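Local coordinates for protein beta-glucuronidase (Dictyoglomus thermophilum, PDB 6XXW) that probably hydrolyses beta-D-glucuronides, acting as a family 2 glycoside hydrolase, at residues E28-K33 with K193-D198; I91-G96 with N135-M140; N109-H114 with S126-Y131. All coordinates share one frame; numbering follows the deposited sequence.

How the contacts relate
Followed from the N terminus, the chain opens contact 1 at 28-33, contact 2 at 91-96 and contact 3 at 109-114, then closes them in reverse order at 126-131, 135-140 and 193-198, so the three nest without crossing. Contact 3 ties a hairpin strand to a nearby loop, contact 2 joins facing strands inside the sugar-binding domain, and contact 1 links the residues leading into strand 32-43 to the connection between strands 185-191 and 198-206. Contacts 2 and 3 touch, with Asn135 OD1 and Asn130 N 2.7 Å apart in a probable hydrogen bond. Contact 1 meets contact 2 where Tyr195 OH packs 3.4 Å from Phe92 CZ.

Contact 1: residues E28-K33 with K193-D198; sequences ETREVK and KVYIKD
Arg30 and Ile196 lie on well-separated backbones, their CA atoms 10.8 Å apart; 28-33 is irregular until a strand begins at Val32, and 193-198 forms the connection between strands 185-191 and 198-206. The gap is spanned by the Arg30 side chain, which runs extended from CG to NE (chi2 -177°, chi3 168°) and delivers its guanidinium to the main chain opposite. Arg30 NH2 donates to Ile196 O at 2.8 Å, with the acceptor close to the guanidinium plane. The same oxygen accepts a hydrogen from a water 2.8 Å from Ile196 O, and this water in turn accepts from Arg30 NH1 at 2.9 Å, so the carbonyl is gripped both directly and through a bridge. Tyr195 presents the edge of its ring: CD2 lies 3.8 Å from Arg30 NH2, a packing contact rather than a cation-pi stack. Lys197 CG lies over one face of this ring. The charge of Arg30 is met by Asp274, which forms a salt bridge with NH2 and also accepts from Ile196 N and Thr29 OG1, fixing both segments to strand 273-280. Just beyond, Lys197 and Asp198 form a classic beta bulge opposite Glu217. This polar junction belongs to the boundary between the sugar-binding domain and the following beta-sandwich domain of family 2 glycoside hydrolases.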
ATOM      1  N   GLU A  28      29.518  31.905  28.735  1.00 21.14           N
ATOM      2  CA  GLU A  28      29.792  33.247  29.235  1.00 27.05           C
ATOM      3  C   GLU A  28      30.706  34.036  28.305  1.00 29.15           C
ATOM      4  O   GLU A  28      30.718  35.270  28.356  1.00 26.83           O
ATOM      5  CB  GLU A  28      30.433  33.163  30.631  1.00 27.20           C
ATOM      6  CG  GLU A  28      29.559  32.507  31.690  1.00 25.09           C
ATOM      7  CD  GLU A  28      29.725  30.995  31.778  1.00 26.75           C
ATOM      8  OE1 GLU A  28      30.042  30.360  30.749  1.00 29.12           O
ATOM      9  OE2 GLU A  28      29.532  30.437  32.880  1.00 28.59           O
ATOM     10  N   THR A  29      31.493  33.360  27.472  1.00 23.08           N
ATOM     11  CA  THR A  29      32.500  34.035  26.672  1.00 22.76           C
ATOM     12  C   THR A  29      32.333  33.824  25.173  1.00 27.48           C
ATOM     13  O   THR A  29      33.179  34.293  24.399  1.00 23.15           O
ATOM     14  CB  THR A  29      33.896  33.575  27.115  1.00 24.70           C
ATOM     15  OG1 THR A  29      34.090  32.202  26.751  1.00 24.22           O
ATOM     16  CG2 THR A  29      34.015  33.692  28.628  1.00 24.23           C
ATOM     17  N   ARG A  30      31.273  33.143  24.735  1.00 22.40           N
ATOM     18  CA  ARG A  30      31.103  32.820  23.321  1.00 21.93           C
ATOM     19  C   ARG A  30      29.644  32.976  22.912  1.00 22.30           C
ATOM     20  O   ARG A  30      28.755  32.463  23.593  1.00 23.41           O
ATOM     21  CB  ARG A  30      31.565  31.391  23.029  1.00 21.85           C
ATOM     22  CG  ARG A  30      33.002  31.095  23.446  1.00 22.75           C
ATOM     23  CD  ARG A  30      33.399  29.694  23.062  1.00 22.96           C
ATOM     24  NE  ARG A  30      34.840  29.502  23.198  1.00 24.38           N
ATOM     25  CZ  ARG A  30      35.550  28.673  22.447  1.00 20.68           C
ATOM     26  NH1 ARG A  30      34.948  27.953  21.503  1.00 19.88           N
ATOM     27  NH2 ARG A  30      36.850  28.559  22.655  1.00 22.78           N
ATOM     28  N   GLU A  31      29.413  33.663  21.798  1.00 25.84           N
ATOM     29  CA  GLU A  31      28.102  33.775  21.174  1.00 25.32           C
ATOM     30  C   GLU A  31      28.029  32.861  19.961  1.00 30.50           C
ATOM     31  O   GLU A  31      29.037  32.608  19.297  1.00 23.10           O
ATOM     32  CB  GLU A  31      27.821  35.218  20.741  1.00 26.77           C
ATOM     33  CG  GLU A  31      27.368  36.123  21.861  1.00 32.91           C
ATOM     34  CD  GLU A  31      27.065  37.529  21.372  1.00 42.10           C
ATOM     35  OE1 GLU A  31      27.792  38.470  21.768  1.00 41.72           O
ATOM     36  OE2 GLU A  31      26.101  37.687  20.587  1.00 43.77           O
ATOM     37  N   VAL A  32      26.826  32.361  19.677  1.00 21.28           N
ATOM     38  CA  VAL A  32      26.573  31.528  18.512  1.00 22.93           C
ATOM     39  C   VAL A  32      25.350  32.085  17.797  1.00 27.13           C
ATOM     40  O   VAL A  32      24.318  32.328  18.430  1.00 26.82           O
ATOM     41  CB  VAL A  32      26.351  30.048  18.891  1.00 25.98           C
ATOM     42  CG1 VAL A  32      26.014  29.236  17.646  1.00 28.13           C
ATOM     43  CG2 VAL A  32      27.579  29.477  19.599  1.00 22.25           C
ATOM     44  N   LYS A  33      25.472  32.295  16.486  1.00 21.98           N
ATOM     45  CA  LYS A  33      24.385  32.770  15.632  1.00 22.55           C
ATOM     46  C   LYS A  33      24.149  31.728  14.546  1.00 22.47           C
ATOM     47  O   LYS A  33      25.041  31.467  13.735  1.00 22.06           O
ATOM     48  CB  LYS A  33      24.738  34.126  15.006  1.00 23.74           C
ATOM     49  CG  LYS A  33      23.663  34.712  14.092  1.00 29.58           C
ATOM     50  CD  LYS A  33      22.329  34.821  14.824  1.00 42.30           C
ATOM     51  CE  LYS A  33      21.326  35.665  14.048  1.00 33.46           C
ATOM     52  NZ  LYS A  33      19.951  35.143  14.220  1.00 38.54           N
ATOM     53  N   LYS A 193      40.123  36.593  21.618  1.00 25.18           N
ATOM     54  CA  LYS A 193      41.270  36.515  20.719  1.00 27.87           C
ATOM     55  C   LYS A 193      42.245  35.424  21.134  1.00 27.99           C
ATOM     56  O   LYS A 193      42.919  34.839  20.278  1.00 30.84           O
ATOM     57  CB  LYS A 193      41.975  37.875  20.644  1.00 33.36           C
ATOM     58  CG  LYS A 193      41.058  38.991  20.159  1.00 36.67           C
ATOM     59  CD  LYS A 193      41.074  39.045  18.634  1.00 40.79           C
ATOM     60  CE  LYS A 193      40.553  40.371  18.102  1.00 54.88           C
ATOM     61  NZ  LYS A 193      41.629  41.316  17.657  1.00 56.39           N
ATOM     62  N   VAL A 194      42.347  35.152  22.433  1.00 25.99           N
ATOM     63  CA  VAL A 194      43.064  33.996  22.956  1.00 27.57           C
ATOM     64  C   VAL A 194      42.012  33.087  23.579  1.00 24.71           C
ATOM     65  O   VAL A 194      41.264  33.513  24.467  1.00 26.73           O
ATOM     66  CB  VAL A 194      44.134  34.411  23.982  1.00 33.59           C
ATOM     67  CG1 VAL A 194      44.893  33.196  24.516  1.00 29.14           C
ATOM     68  CG2 VAL A 194      45.086  35.430  23.369  1.00 25.46           C
ATOM     69  N   TYR A 195      41.949  31.840  23.120  1.00 24.97           N
ATOM     70  CA  TYR A 195      40.751  31.037  23.319  1.00 23.52           C
ATOM     71  C   TYR A 195      41.112  29.557  23.331  1.00 28.44           C
ATOM     72  O   TYR A 195      42.197  29.161  22.907  1.00 21.91           O
ATOM     73  CB  TYR A 195      39.716  31.315  22.219  1.00 19.88           C
ATOM     74  CG  TYR A 195      40.144  30.872  20.825  1.00 25.61           C
ATOM     75  CD1 TYR A 195      41.134  31.557  20.126  1.00 24.59           C
ATOM     76  CD2 TYR A 195      39.547  29.780  20.205  1.00 24.18           C
ATOM     77  CE1 TYR A 195      41.528  31.155  18.862  1.00 28.63           C
ATOM     78  CE2 TYR A 195      39.930  29.378  18.934  1.00 24.92           C
ATOM     79  CZ  TYR A 195      40.922  30.075  18.274  1.00 27.17           C
ATOM     80  OH  TYR A 195      41.308  29.685  17.022  1.00 26.69           O
ATOM     81  N   ILE A 196      40.171  28.744  23.805  1.00 20.79           N
ATOM     82  CA  ILE A 196      40.323  27.292  23.821  1.00 24.06           C
ATOM     83  C   ILE A 196      40.093  26.790  22.399  1.00 25.90           C
ATOM     84  O   ILE A 196      38.969  26.835  21.900  1.00 23.06           O
ATOM     85  CB  ILE A 196      39.342  26.634  24.796  1.00 25.37           C
ATOM     86  CG1 ILE A 196      39.596  27.103  26.227  1.00 25.48           C
ATOM     87  CG2 ILE A 196      39.414  25.108  24.668  1.00 20.73           C
ATOM     88  CD1 ILE A 196      38.306  27.384  26.984  1.00 24.28           C
ATOM     89  N   LYS A 197      41.154  26.310  21.745  1.00 25.09           N
ATOM     90  CA  LYS A 197      41.040  25.880  20.356  1.00 26.25           C
ATOM     91  C   LYS A 197      40.564  24.440  20.238  1.00 28.90           C
ATOM     92  O   LYS A 197      39.811  24.109  19.314  1.00 29.77           O
ATOM     93  CB  LYS A 197      42.384  26.028  19.636  1.00 27.02           C
ATOM     94  CG  LYS A 197      42.898  27.470  19.508  1.00 29.18           C
ATOM     95  CD  LYS A 197      44.192  27.514  18.684  1.00 34.57           C
ATOM     96  CE  LYS A 197      44.023  26.761  17.365  1.00 39.11           C
ATOM     97  NZ  LYS A 197      45.090  27.062  16.349  1.00 67.50           N
ATOM     98  N   ASP A 198      41.000  23.585  21.154  1.00 20.92           N
ATOM     99  CA  ASP A 198      40.696  22.161  21.127  1.00 21.66           C
ATOM    100  C   ASP A 198      41.086  21.601  22.485  1.00 24.03           C
ATOM    101  O   ASP A 198      41.781  22.251  23.267  1.00 21.88           O
ATOM    102  CB  ASP A 198      41.448  21.446  19.993  1.00 25.49           C
ATOM    103  CG  ASP A 198      40.775  20.155  19.561  1.00 29.56           C
ATOM    104  OD1 ASP A 198      39.610  19.919  19.922  1.00 28.47           O
ATOM    105  OD2 ASP A 198      41.421  19.366  18.852  1.00 34.46           O
TER
HETATM  106  O   HOH W   1      37.037  26.777  19.824  1.00 30.10           O

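Contact 2: residues I91-G96 with N135-M140; sequences IFLRVG and NIIEIM
Leu93 and Ile137, with Val95 and Ile139 two residues further along each strand, carry a purely apolar contact between strands 90-99 and 134-142. The two segments run in roughly the same direction, but they are facing strands and not hydrogen-bonded neighbours: the CA atoms of Leu93 and Ile137 are 9.7 Å apart, those of Val95 and Ile139 9.3 Å, and side chains fill the space between.

The closer pair meets tip to tip. Ile137 extends fully, with CG1 anti to the backbone N (chi1 173°) and CD1 continuing outward, which brings that methyl against the forked end of Leu93. Ile137 CD1 lies 3.5 Å from Leu93 CD2, tighter than an ordinary carbon contact, and 3.7 Å from Leu93 CD1, so a single methyl touches both branches of the fork. The second pair is looser: Val95 and Ile139 pass alongside one another, pointing opposite ways, and meet at Val95 CG2 and Ile139 CD1, 4.1 Å apart.

On the first strand the alternate residues Phe92 and Arg94 point to its other side, where Phe92 meets the ring of Tyr189 and Arg94 NE forms a salt bridge with Glu122. Asn135 lies on the same side of its strand as Ile137, and its OD1 accepts from Asn107 ND2.

Strand 90-99 is hydrogen-bonded between strands 121-124 and 185-191, while 134-142 pairs with 73-81 and 101-106. Leu93 also packs on Ile188, Val104 and Val106, and Ile137 on Phe80, so the four side chains sit in the buried interior where these strand groups face each other.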
ATOM      1  N   ILE A  91      35.828  35.846  14.969  1.00 20.85           N
ATOM      2  CA  ILE A  91      34.536  35.528  14.381  1.00 21.59           C
ATOM      3  C   ILE A  91      34.743  34.352  13.446  1.00 20.61           C
ATOM      4  O   ILE A  91      35.486  34.461  12.463  1.00 21.74           O
ATOM      5  CB  ILE A  91      33.943  36.727  13.635  1.00 20.35           C
ATOM      6  CG1 ILE A  91      33.873  37.946  14.564  1.00 20.17           C
ATOM      7  CG2 ILE A  91      32.568  36.366  13.056  1.00 23.58           C
ATOM      8  CD1 ILE A  91      33.344  39.184  13.863  1.00 18.40           C
ATOM      9  N   PHE A  92      34.112  33.226  13.759  1.00 19.82           N
ATOM     10  CA  PHE A  92      34.289  32.011  12.979  1.00 23.01           C
ATOM     11  C   PHE A  92      33.006  31.699  12.226  1.00 24.19           C
ATOM     12  O   PHE A  92      31.905  31.799  12.776  1.00 21.36           O
ATOM     13  CB  PHE A  92      34.672  30.825  13.863  1.00 21.11           C
ATOM     14  CG  PHE A  92      36.045  30.940  14.482  1.00 24.40           C
ATOM     15  CD1 PHE A  92      37.170  30.519  13.787  1.00 27.99           C
ATOM     16  CD2 PHE A  92      36.201  31.463  15.754  1.00 20.91           C
ATOM     17  CE1 PHE A  92      38.436  30.624  14.351  1.00 23.46           C
ATOM     18  CE2 PHE A  92      37.459  31.576  16.330  1.00 23.76           C
ATOM     19  CZ  PHE A  92      38.580  31.150  15.627  1.00 20.99           C
ATOM     20  N   LEU A  93      33.159  31.321  10.968  1.00 20.14           N
ATOM     21  CA  LEU A  93      32.049  30.879  10.138  1.00 20.04           C
ATOM     22  C   LEU A  93      32.223  29.391   9.906  1.00 20.89           C
ATOM     23  O   LEU A  93      33.229  28.980   9.331  1.00 20.15           O
ATOM     24  CB  LEU A  93      32.036  31.639   8.818  1.00 23.29           C
ATOM     25  CG  LEU A  93      31.095  31.162   7.718  1.00 24.53           C
ATOM     26  CD1 LEU A  93      29.671  31.235   8.192  1.00 27.44           C
ATOM     27  CD2 LEU A  93      31.289  32.057   6.533  1.00 32.07           C
ATOM     28  N   ARG A  94      31.255  28.598  10.354  1.00 21.07           N
ATOM     29  CA  ARG A  94      31.340  27.143  10.317  1.00 21.26           C
ATOM     30  C   ARG A  94      30.239  26.578   9.426  1.00 20.74           C
ATOM     31  O   ARG A  94      29.075  26.985   9.526  1.00 18.94           O
ATOM     32  CB  ARG A  94      31.234  26.576  11.738  1.00 22.58           C
ATOM     33  CG  ARG A  94      30.854  25.110  11.836  1.00 23.79           C
ATOM     34  CD  ARG A  94      32.084  24.222  11.738  1.00 29.20           C
ATOM     35  NE  ARG A  94      33.026  24.461  12.829  1.00 42.59           N
ATOM     36  CZ  ARG A  94      33.150  23.680  13.900  1.00 38.60           C
ATOM     37  NH1 ARG A  94      32.380  22.600  14.035  1.00 29.33           N
ATOM     38  NH2 ARG A  94      34.039  23.989  14.839  1.00 32.24           N
ATOM     39  N   VAL A  95      30.611  25.649   8.549  1.00 17.56           N
ATOM     40  CA  VAL A  95      29.656  24.914   7.718  1.00 18.69           C
ATOM     41  C   VAL A  95      29.701  23.465   8.181  1.00 19.04           C
ATOM     42  O   VAL A  95      30.761  22.830   8.142  1.00 20.57           O
ATOM     43  CB  VAL A  95      29.979  25.028   6.218  1.00 19.79           C
ATOM     44  CG1 VAL A  95      28.965  24.223   5.389  1.00 22.80           C
ATOM     45  CG2 VAL A  95      29.997  26.475   5.780  1.00 19.76           C
ATOM     46  N   GLY A  96      28.563  22.954   8.650  1.00 21.55           N
ATOM     47  CA  GLY A  96      28.553  21.622   9.223  1.00 20.92           C
ATOM     48  C   GLY A  96      28.887  20.544   8.208  1.00 19.33           C
ATOM     49  O   GLY A  96      29.602  19.588   8.523  1.00 21.39           O
ATOM     50  N   ASN A 135      25.883  42.034   5.780  1.00 19.88           N
ATOM     51  CA  ASN A 135      26.913  41.237   5.142  1.00 25.86           C
ATOM     52  C   ASN A 135      26.230  40.200   4.262  1.00 19.01           C
ATOM     53  O   ASN A 135      25.048  39.899   4.441  1.00 21.94           O
ATOM     54  CB  ASN A 135      27.801  40.555   6.175  1.00 21.06           C
ATOM     55  CG  ASN A 135      28.574  41.549   7.013  1.00 28.14           C
ATOM     56  OD1 ASN A 135      29.765  41.757   6.801  1.00 28.42           O
ATOM     57  ND2 ASN A 135      27.891  42.184   7.964  1.00 20.55           N
ATOM     58  N   ILE A 136      26.977  39.670   3.298  1.00 21.09           N
ATOM     59  CA  ILE A 136      26.473  38.650   2.379  1.00 21.82           C
ATOM     60  C   ILE A 136      27.389  37.434   2.474  1.00 21.68           C
ATOM     61  O   ILE A 136      28.603  37.551   2.277  1.00 22.56           O
ATOM     62  CB  ILE A 136      26.413  39.161   0.929  1.00 20.91           C
ATOM     63  CG1 ILE A 136      25.558  40.429   0.833  1.00 22.92           C
ATOM     64  CG2 ILE A 136      25.935  38.064  -0.020  1.00 20.28           C
ATOM     65  CD1 ILE A 136      24.152  40.249   1.312  1.00 28.34           C
ATOM     66  N   ILE A 137      26.814  36.272   2.776  1.00 19.13           N
ATOM     67  CA  ILE A 137      27.535  35.013   2.673  1.00 17.64           C
ATOM     68  C   ILE A 137      27.055  34.285   1.426  1.00 20.04           C
ATOM     69  O   ILE A 137      25.849  34.246   1.130  1.00 20.60           O
ATOM     70  CB  ILE A 137      27.365  34.137   3.925  1.00 24.84           C
ATOM     71  CG1 ILE A 137      28.015  32.768   3.665  1.00 25.63           C
ATOM     72  CG2 ILE A 137      25.889  34.006   4.295  1.00 28.78           C
ATOM     73  CD1 ILE A 137      28.204  31.930   4.900  1.00 26.30           C
ATOM     74  N   GLU A 138      27.997  33.736   0.675  1.00 18.06           N
ATOM     75  CA  GLU A 138      27.656  32.880  -0.450  1.00 17.49           C
ATOM     76  C   GLU A 138      28.451  31.592  -0.332  1.00 22.56           C
ATOM     77  O   GLU A 138      29.640  31.613  -0.005  1.00 21.01           O
ATOM     78  CB  GLU A 138      27.932  33.579  -1.783  1.00 19.80           C
ATOM     79  CG  GLU A 138      27.038  34.797  -2.002  1.00 20.31           C
ATOM     80  CD  GLU A 138      27.412  35.581  -3.234  1.00 30.29           C
ATOM     81  OE1 GLU A 138      26.740  35.393  -4.274  1.00 27.07           O
ATOM     82  OE2 GLU A 138      28.381  36.375  -3.160  1.00 27.14           O
ATOM     83  N   ILE A 139      27.782  30.469  -0.571  1.00 17.95           N
ATOM     84  CA  ILE A 139      28.409  29.161  -0.469  1.00 19.02           C
ATOM     85  C   ILE A 139      28.185  28.438  -1.786  1.00 21.59           C
ATOM     86  O   ILE A 139      27.038  28.248  -2.208  1.00 19.42           O
ATOM     87  CB  ILE A 139      27.868  28.341   0.716  1.00 21.76           C
ATOM     88  CG1 ILE A 139      28.192  29.068   2.028  1.00 21.26           C
ATOM     89  CG2 ILE A 139      28.470  26.911   0.696  1.00 21.50           C
ATOM     90  CD1 ILE A 139      27.525  28.505   3.276  1.00 18.89           C
ATOM     91  N   MET A 140      29.276  28.081  -2.457  1.00 17.91           N
ATOM     92  CA  MET A 140      29.210  27.250  -3.643  1.00 19.05           C
ATOM     93  C   MET A 140      29.375  25.801  -3.212  1.00 22.05           C
ATOM     94  O   MET A 140      30.231  25.483  -2.381  1.00 21.86           O
ATOM     95  CB  MET A 140      30.301  27.649  -4.646  1.00 18.90           C
ATOM     96  CG  MET A 140      30.263  26.929  -5.988  1.00 17.02           C
ATOM     97  SD  MET A 140      30.844  25.195  -5.938  1.00 26.32           S
ATOM     98  CE  MET A 140      32.566  25.387  -5.457  1.00 23.99           C
TER

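Contact 3: residues N109-H114 with S126-Y131; sequences NLVTKH and SKFVNY
Phe128 sets its ring against Asn109 and Val111, two alternate residues of strand 109-115, which both approach obliquely from one side of the ring plane. Asn109 comes in by the CD1/CE1 rim: its CB is within 3.4 Å of Phe128 CD1, and the amide follows on with its plane 30° from that of the ring. Val111 takes the CD2/CE2 rim, its CG1 lying 3.5 Å from Phe128 CD2. Phe128 CG stands anti to the carbonyl carbon (chi1 -49°), sending the ring out from its loop to the strand, while Lys127 CB covers the ring centre from the opposite side of its plane. With the ring cut back to an alanine, Asn109 CB and Val111 CG1 would probably lose their shared partner and a gap is likely to open between loop and strand.

Farther out, polar bonds hold both partners in place. Asn109 ND2 donates to Val106 O, and Asn107 ND2 donates to Phe128 O, tying the loop to the turn between strands 101-106 and 109-115. Val111 also packs on Val104, Ala123 and Ile125. Here a loop aromatic packs against a beta hairpin at the surface of the sugar-binding beta-sandwich domain.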
ATOM      1  N   ASN A 109      34.586  37.666  -0.659  1.00 19.74           N
ATOM      2  CA  ASN A 109      35.923  37.194  -0.324  1.00 20.02           C
ATOM      3  C   ASN A 109      35.904  35.704  -0.008  1.00 25.71           C
ATOM      4  O   ASN A 109      35.160  35.271   0.873  1.00 20.57           O
ATOM      5  CB  ASN A 109      36.456  37.956   0.880  1.00 21.11           C
ATOM      6  CG  ASN A 109      36.591  39.434   0.619  1.00 25.13           C
ATOM      7  OD1 ASN A 109      37.586  39.870   0.050  1.00 24.07           O
ATOM      8  ND2 ASN A 109      35.582  40.218   1.025  1.00 22.66           N
ATOM      9  N   LEU A 110      36.759  34.933  -0.685  1.00 21.01           N
ATOM     10  CA  LEU A 110      36.891  33.506  -0.394  1.00 20.95           C
ATOM     11  C   LEU A 110      37.570  33.314   0.959  1.00 27.21           C
ATOM     12  O   LEU A 110      38.741  33.667   1.126  1.00 27.18           O
ATOM     13  CB  LEU A 110      37.690  32.822  -1.497  1.00 28.18           C
ATOM     14  CG  LEU A 110      38.051  31.380  -1.148  1.00 31.75           C
ATOM     15  CD1 LEU A 110      36.818  30.489  -1.324  1.00 26.74           C
ATOM     16  CD2 LEU A 110      39.230  30.902  -1.991  1.00 25.96           C
ATOM     17  N   VAL A 111      36.851  32.753   1.929  1.00 21.56           N
ATOM     18  CA  VAL A 111      37.414  32.549   3.258  1.00 23.20           C
ATOM     19  C   VAL A 111      37.866  31.110   3.502  1.00 26.89           C
ATOM     20  O   VAL A 111      38.731  30.885   4.362  1.00 23.29           O
ATOM     21  CB  VAL A 111      36.430  32.996   4.363  1.00 25.04           C
ATOM     22  CG1 VAL A 111      36.098  34.477   4.206  1.00 25.53           C
ATOM     23  CG2 VAL A 111      35.151  32.149   4.362  1.00 22.07           C
ATOM     24  N   THR A 112      37.325  30.138   2.771  1.00 24.40           N
ATOM     25  CA  THR A 112      37.828  28.775   2.859  1.00 21.91           C
ATOM     26  C   THR A 112      37.223  27.938   1.741  1.00 24.68           C
ATOM     27  O   THR A 112      36.220  28.308   1.120  1.00 22.39           O
ATOM     28  CB  THR A 112      37.529  28.122   4.219  1.00 31.06           C
ATOM     29  OG1 THR A 112      38.239  26.883   4.312  1.00 33.80           O
ATOM     30  CG2 THR A 112      36.056  27.858   4.376  1.00 25.40           C
ATOM     31  N   LYS A 113      37.879  26.813   1.492  1.00 24.56           N
ATOM     32  CA  LYS A 113      37.459  25.800   0.542  1.00 22.98           C
ATOM     33  C   LYS A 113      37.497  24.468   1.269  1.00 29.25           C
ATOM     34  O   LYS A 113      38.243  24.302   2.240  1.00 24.52           O
ATOM     35  CB  LYS A 113      38.383  25.761  -0.683  1.00 27.46           C
ATOM     36  N   HIS A 114      36.685  23.519   0.814  1.00 20.93           N
ATOM     37  CA  HIS A 114      36.675  22.242   1.499  1.00 20.65           C
ATOM     38  C   HIS A 114      36.307  21.123   0.542  1.00 25.66           C
ATOM     39  O   HIS A 114      35.482  21.291  -0.364  1.00 21.52           O
ATOM     40  CB  HIS A 114      35.709  22.244   2.678  1.00 23.25           C
ATOM     41  CG  HIS A 114      35.793  21.012   3.515  1.00 19.49           C
ATOM     42  ND1 HIS A 114      34.884  19.979   3.409  1.00 20.34           N
ATOM     43  CD2 HIS A 114      36.683  20.638   4.464  1.00 22.24           C
ATOM     44  CE1 HIS A 114      35.201  19.032   4.275  1.00 24.66           C
ATOM     45  NE2 HIS A 114      36.294  19.403   4.921  1.00 24.98           N
ATOM     46  N   SER A 126      36.735  37.785  10.589  1.00 20.14           N
ATOM     47  CA  SER A 126      36.638  39.163  11.073  1.00 19.19           C
ATOM     48  C   SER A 126      37.272  40.153  10.098  1.00 24.33           C
ATOM     49  O   SER A 126      36.851  41.314  10.032  1.00 27.40           O
ATOM     50  CB  SER A 126      37.282  39.279  12.457  1.00 24.72           C
ATOM     51  OG  SER A 126      38.653  38.974  12.385  1.00 32.13           O
ATOM     52  N   LYS A 127      38.247  39.703   9.303  1.00 23.57           N
ATOM     53  CA  LYS A 127      38.892  40.580   8.332  1.00 25.84           C
ATOM     54  C   LYS A 127      37.954  40.991   7.206  1.00 22.09           C
ATOM     55  O   LYS A 127      38.237  41.967   6.508  1.00 21.62           O
ATOM     56  CB  LYS A 127      40.129  39.892   7.742  1.00 28.78           C
ATOM     57  N   PHE A 128      36.845  40.284   7.009  1.00 22.19           N
ATOM     58  CA  PHE A 128      36.012  40.513   5.837  1.00 19.68           C
ATOM     59  C   PHE A 128      34.620  41.043   6.140  1.00 22.34           C
ATOM     60  O   PHE A 128      33.857  41.275   5.194  1.00 22.69           O
ATOM     61  CB  PHE A 128      35.875  39.217   5.026  1.00 21.04           C
ATOM     62  CG  PHE A 128      37.185  38.533   4.748  1.00 24.46           C
ATOM     63  CD1 PHE A 128      38.024  39.002   3.754  1.00 27.34           C
ATOM     64  CD2 PHE A 128      37.572  37.422   5.479  1.00 25.56           C
ATOM     65  CE1 PHE A 128      39.239  38.366   3.480  1.00 34.10           C
ATOM     66  CE2 PHE A 128      38.782  36.784   5.215  1.00 31.88           C
ATOM     67  CZ  PHE A 128      39.612  37.260   4.214  1.00 29.58           C
ATOM     68  N   VAL A 129      34.261  41.246   7.413  1.00 24.55           N
ATOM     69  CA  VAL A 129      32.893  41.612   7.771  1.00 23.46           C
ATOM     70  C   VAL A 129      32.758  43.126   7.863  1.00 29.11           C
ATOM     71  O   VAL A 129      33.721  43.855   8.124  1.00 27.67           O
ATOM     72  CB  VAL A 129      32.451  40.944   9.092  1.00 26.04           C
ATOM     73  CG1 VAL A 129      32.329  39.429   8.923  1.00 22.87           C
ATOM     74  CG2 VAL A 129      33.402  41.290  10.208  1.00 28.20           C
ATOM     75  N   ASN A 130      31.527  43.592   7.645  1.00 23.40           N
ATOM     76  CA  ASN A 130      31.128  44.972   7.882  1.00 25.38           C
ATOM     77  C   ASN A 130      30.444  45.011   9.244  1.00 23.42           C
ATOM     78  O   ASN A 130      29.361  44.444   9.415  1.00 25.40           O
ATOM     79  CB  ASN A 130      30.190  45.455   6.779  1.00 28.00           C
ATOM     80  CG  ASN A 130      30.734  45.182   5.395  1.00 30.38           C
ATOM     81  OD1 ASN A 130      31.879  45.514   5.102  1.00 32.29           O
ATOM     82  ND2 ASN A 130      29.915  44.580   4.531  1.00 27.37           N
ATOM     83  N   TYR A 131      31.077  45.671  10.208  1.00 22.84           N
ATOM     84  CA  TYR A 131      30.561  45.688  11.568  1.00 23.11           C
ATOM     85  C   TYR A 131      29.360  46.623  11.695  1.00 28.95           C
ATOM     86  O   TYR A 131      29.373  47.755  11.202  1.00 26.41           O
ATOM     87  CB  TYR A 131      31.659  46.107  12.538  1.00 25.41           C
ATOM     88  CG  TYR A 131      32.725  45.047  12.698  1.00 27.48           C
ATOM     89  CD1 TYR A 131      32.567  44.008  13.607  1.00 25.26           C
ATOM     90  CD2 TYR A 131      33.880  45.075  11.925  1.00 24.51           C
ATOM     91  CE1 TYR A 131      33.536  43.038  13.761  1.00 26.20           C
ATOM     92  CE2 TYR A 131      34.852  44.103  12.060  1.00 27.04           C
ATOM     93  CZ  TYR A 131      34.674  43.085  12.979  1.00 27.18           C
ATOM     94  OH  TYR A 131      35.642  42.121  13.122  1.00 29.24           O
TER